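Local coordinates for aminoglycoside acetyltransferase meta-AAC0020 (Uncultured bacterium, PDB 5F47), which probably transfers an acetyl group from acetyl-coenzyme A to aminoglycoside antibiotics, as a GNAT-fold resistance enzyme of soil bacterial origin, at residues L86-D91 with F124-K129. Numbering follows the deposited sequence.
Sequences LAYIYD and FVQADK
The flat side chain of Phe-124 leans back over the neighbouring strand and fills the hollow between Leu-86 and Tyr-88. With CG between its own N and carbonyl carbon, chi1 65° tips the ring from the sheet face toward strand 86-94. One face rests on CA and CB of Tyr-88, while CB of Leu-86 meets its rim, 4.0 Å from Phe-124 CE1. The two aromatic planes lie 12° apart but slid, so that only borders overlap: CE2 of Phe-124 sits over one face of the Tyr-88 ring, 3.3 Å from Tyr-88 CD1. Flat rings suit the place because they can lie nearly parallel on adjacent strands. Beneath them, Phe-124 N donates to Ala-87 O and Ile-89 N to Phe-124 O, both 2.8 Å. These bonds join the two parallel strands of a beta-alpha-beta unit, linked through helix 103-117, where the GNAT sheet splays: beyond Ile-89 the strands diverge, and a water bridges Ile-89 O to Gln-126 N. On the other face, beta-branched Ile-89 and Val-125, suited to extended strands, hold methyls close to the backbone, their CG2 atoms 3.8 Å apart. Gln-126, bent at chi2 (128°), brings OE1 back to the Tyr-88 ring edge, where the hydroxyl donates to an in-plane lone pair, OH to OE1 2.7 Å; a long polar side chain can span the widening gap. Across the dimer interface Tyr-88 of the second subunit meets this Tyr-88, and a strand there pairs antiparallel with residues 124-128.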
loop_
_atom_site.group_PDB
_atom_site.type_symbol
_atom_site.label_atom_id
_atom_site.label_comp_id
_atom_site.label_asym_id
_atom_site.label_seq_id
_atom_site.Cartn_x
_atom_site.Cartn_y
_atom_site.Cartn_z
ATOM N N LEU B 86 4.017 -7.128 -6.025
ATOM C CA LEU B 86 3.237 -7.365 -4.822
ATOM C C LEU B 86 1.794 -6.978 -5.086
ATOM O O LEU B 86 1.512 -6.106 -5.891
ATOM C CB LEU B 86 3.744 -6.534 -3.639
ATOM C CG LEU B 86 5.212 -6.683 -3.246
ATOM C CD1 LEU B 86 5.586 -5.656 -2.198
ATOM C CD2 LEU B 86 5.521 -8.074 -2.725
ATOM N N ALA B 87 0.882 -7.620 -4.375
ATOM C CA ALA B 87 -0.481 -7.124 -4.286
ATOM C C ALA B 87 -0.825 -6.767 -2.846
ATOM O O ALA B 87 -0.569 -7.540 -1.910
ATOM C CB ALA B 87 -1.451 -8.153 -4.824
ATOM N N TYR B 88 -1.437 -5.605 -2.686
ATOM C CA TYR B 88 -1.828 -5.046 -1.399
ATOM C C TYR B 88 -3.335 -5.101 -1.285
ATOM O O TYR B 88 -4.018 -4.353 -1.974
ATOM C CB TYR B 88 -1.351 -3.586 -1.332
ATOM C CG TYR B 88 -1.590 -2.840 -0.059
ATOM C CD1 TYR B 88 -1.908 -3.483 1.125
ATOM C CD2 TYR B 88 -1.479 -1.457 -0.046
ATOM C CE1 TYR B 88 -2.114 -2.763 2.291
ATOM C CE2 TYR B 88 -1.671 -0.735 1.115
ATOM C CZ TYR B 88 -1.980 -1.391 2.277
ATOM O OH TYR B 88 -2.165 -0.663 3.421
ATOM N N ILE B 89 -3.862 -5.981 -0.443
ATOM C CA ILE B 89 -5.299 -5.960 -0.154
ATOM C C ILE B 89 -5.565 -4.798 0.787
ATOM O O ILE B 89 -5.010 -4.751 1.888
ATOM C CB ILE B 89 -5.771 -7.274 0.483
ATOM C CG1 ILE B 89 -5.585 -8.436 -0.499
ATOM C CG2 ILE B 89 -7.251 -7.162 0.897
ATOM C CD1 ILE B 89 -5.844 -9.821 0.152
ATOM N N TYR B 90 -6.398 -3.851 0.353
ATOM C CA TYR B 90 -6.602 -2.660 1.141
ATOM C C TYR B 90 -7.808 -2.768 2.078
ATOM O O TYR B 90 -7.715 -2.409 3.258
ATOM C CB TYR B 90 -6.747 -1.430 0.217
ATOM C CG TYR B 90 -6.725 -0.157 1.012
ATOM C CD1 TYR B 90 -5.518 0.406 1.430
ATOM C CD2 TYR B 90 -7.915 0.442 1.419
ATOM C CE1 TYR B 90 -5.511 1.575 2.212
ATOM C CE2 TYR B 90 -7.915 1.598 2.198
ATOM C CZ TYR B 90 -6.718 2.157 2.587
ATOM O OH TYR B 90 -6.770 3.298 3.365
ATOM N N ASP B 91 -8.948 -3.194 1.536
ATOM C CA ASP B 91 -10.171 -3.410 2.328
ATOM C C ASP B 91 -10.773 -4.765 2.029
ATOM O O ASP B 91 -10.709 -5.230 0.909
ATOM C CB ASP B 91 -11.242 -2.359 2.012
ATOM C CG ASP B 91 -11.089 -1.082 2.794
ATOM O OD1 ASP B 91 -10.714 -1.108 3.995
ATOM O OD2 ASP B 91 -11.398 -0.021 2.196
ATOM N N PHE B 124 -0.241 -9.058 0.437
ATOM C CA PHE B 124 -0.286 -8.719 1.860
ATOM C C PHE B 124 -1.506 -7.883 2.230
ATOM O O PHE B 124 -2.168 -7.291 1.372
ATOM C CB PHE B 124 1.020 -8.019 2.314
ATOM C CG PHE B 124 1.278 -6.665 1.675
ATOM C CD1 PHE B 124 1.844 -6.565 0.417
ATOM C CD2 PHE B 124 0.976 -5.507 2.359
ATOM C CE1 PHE B 124 2.102 -5.311 -0.158
ATOM C CE2 PHE B 124 1.251 -4.262 1.801
ATOM C CZ PHE B 124 1.805 -4.169 0.552
ATOM N N VAL B 125 -1.794 -7.858 3.523
ATOM C CA VAL B 125 -3.008 -7.222 4.045
ATOM C C VAL B 125 -2.762 -6.856 5.499
ATOM O O VAL B 125 -1.939 -7.474 6.188
ATOM C CB VAL B 125 -4.234 -8.164 3.897
ATOM C CG1 VAL B 125 -4.069 -9.411 4.771
ATOM C CG2 VAL B 125 -5.542 -7.444 4.261
ATOM N N GLN B 126 -3.468 -5.841 5.985
ATOM C CA GLN B 126 -3.309 -5.431 7.370
ATOM C C GLN B 126 -4.641 -5.389 8.102
ATOM O O GLN B 126 -5.708 -5.251 7.495
ATOM C CB GLN B 126 -2.613 -4.077 7.421
ATOM C CG GLN B 126 -1.166 -4.147 6.961
ATOM C CD GLN B 126 -0.845 -3.137 5.905
ATOM O OE1 GLN B 126 -1.669 -2.279 5.589
ATOM N NE2 GLN B 126 0.350 -3.231 5.337
ATOM N N ALA B 127 -4.581 -5.567 9.410
ATOM C CA ALA B 127 -5.740 -5.403 10.257
ATOM C C ALA B 127 -5.303 -4.576 11.446
ATOM O O ALA B 127 -4.182 -4.708 11.931
ATOM C CB ALA B 127 -6.320 -6.749 10.710
ATOM N N ASP B 128 -6.177 -3.691 11.898
ATOM C CA ASP B 128 -5.892 -2.968 13.127
ATOM C C ASP B 128 -5.843 -3.946 14.292
ATOM O O ASP B 128 -6.637 -4.889 14.365
ATOM C CB ASP B 128 -6.946 -1.890 13.372
ATOM C CG ASP B 128 -6.974 -0.837 12.271
ATOM O OD1 ASP B 128 -5.959 -0.655 11.574
ATOM O OD2 ASP B 128 -8.023 -0.184 12.109
ATOM N N LYS B 129 -4.894 -3.744 15.200
ATOM C CA LYS B 129 -4.706 -4.662 16.312
ATOM C C LYS B 129 -5.944 -4.726 17.215
ATOM O O LYS B 129 -6.200 -5.746 17.862
ATOM C CB LYS B 129 -3.470 -4.266 17.122
ATOM C CG LYS B 129 -3.075 -5.276 18.186
ATOM C CD LYS B 129 -1.877 -4.810 18.978
ATOM C CE LYS B 129 -1.413 -5.899 19.935
ATOM N NZ LYS B 129 -0.191 -5.492 20.677
HETATM O O HOH W 1 -4.797 -3.841 4.397
HETATM O O HOH W 2 -7.027 -3.735 5.624
#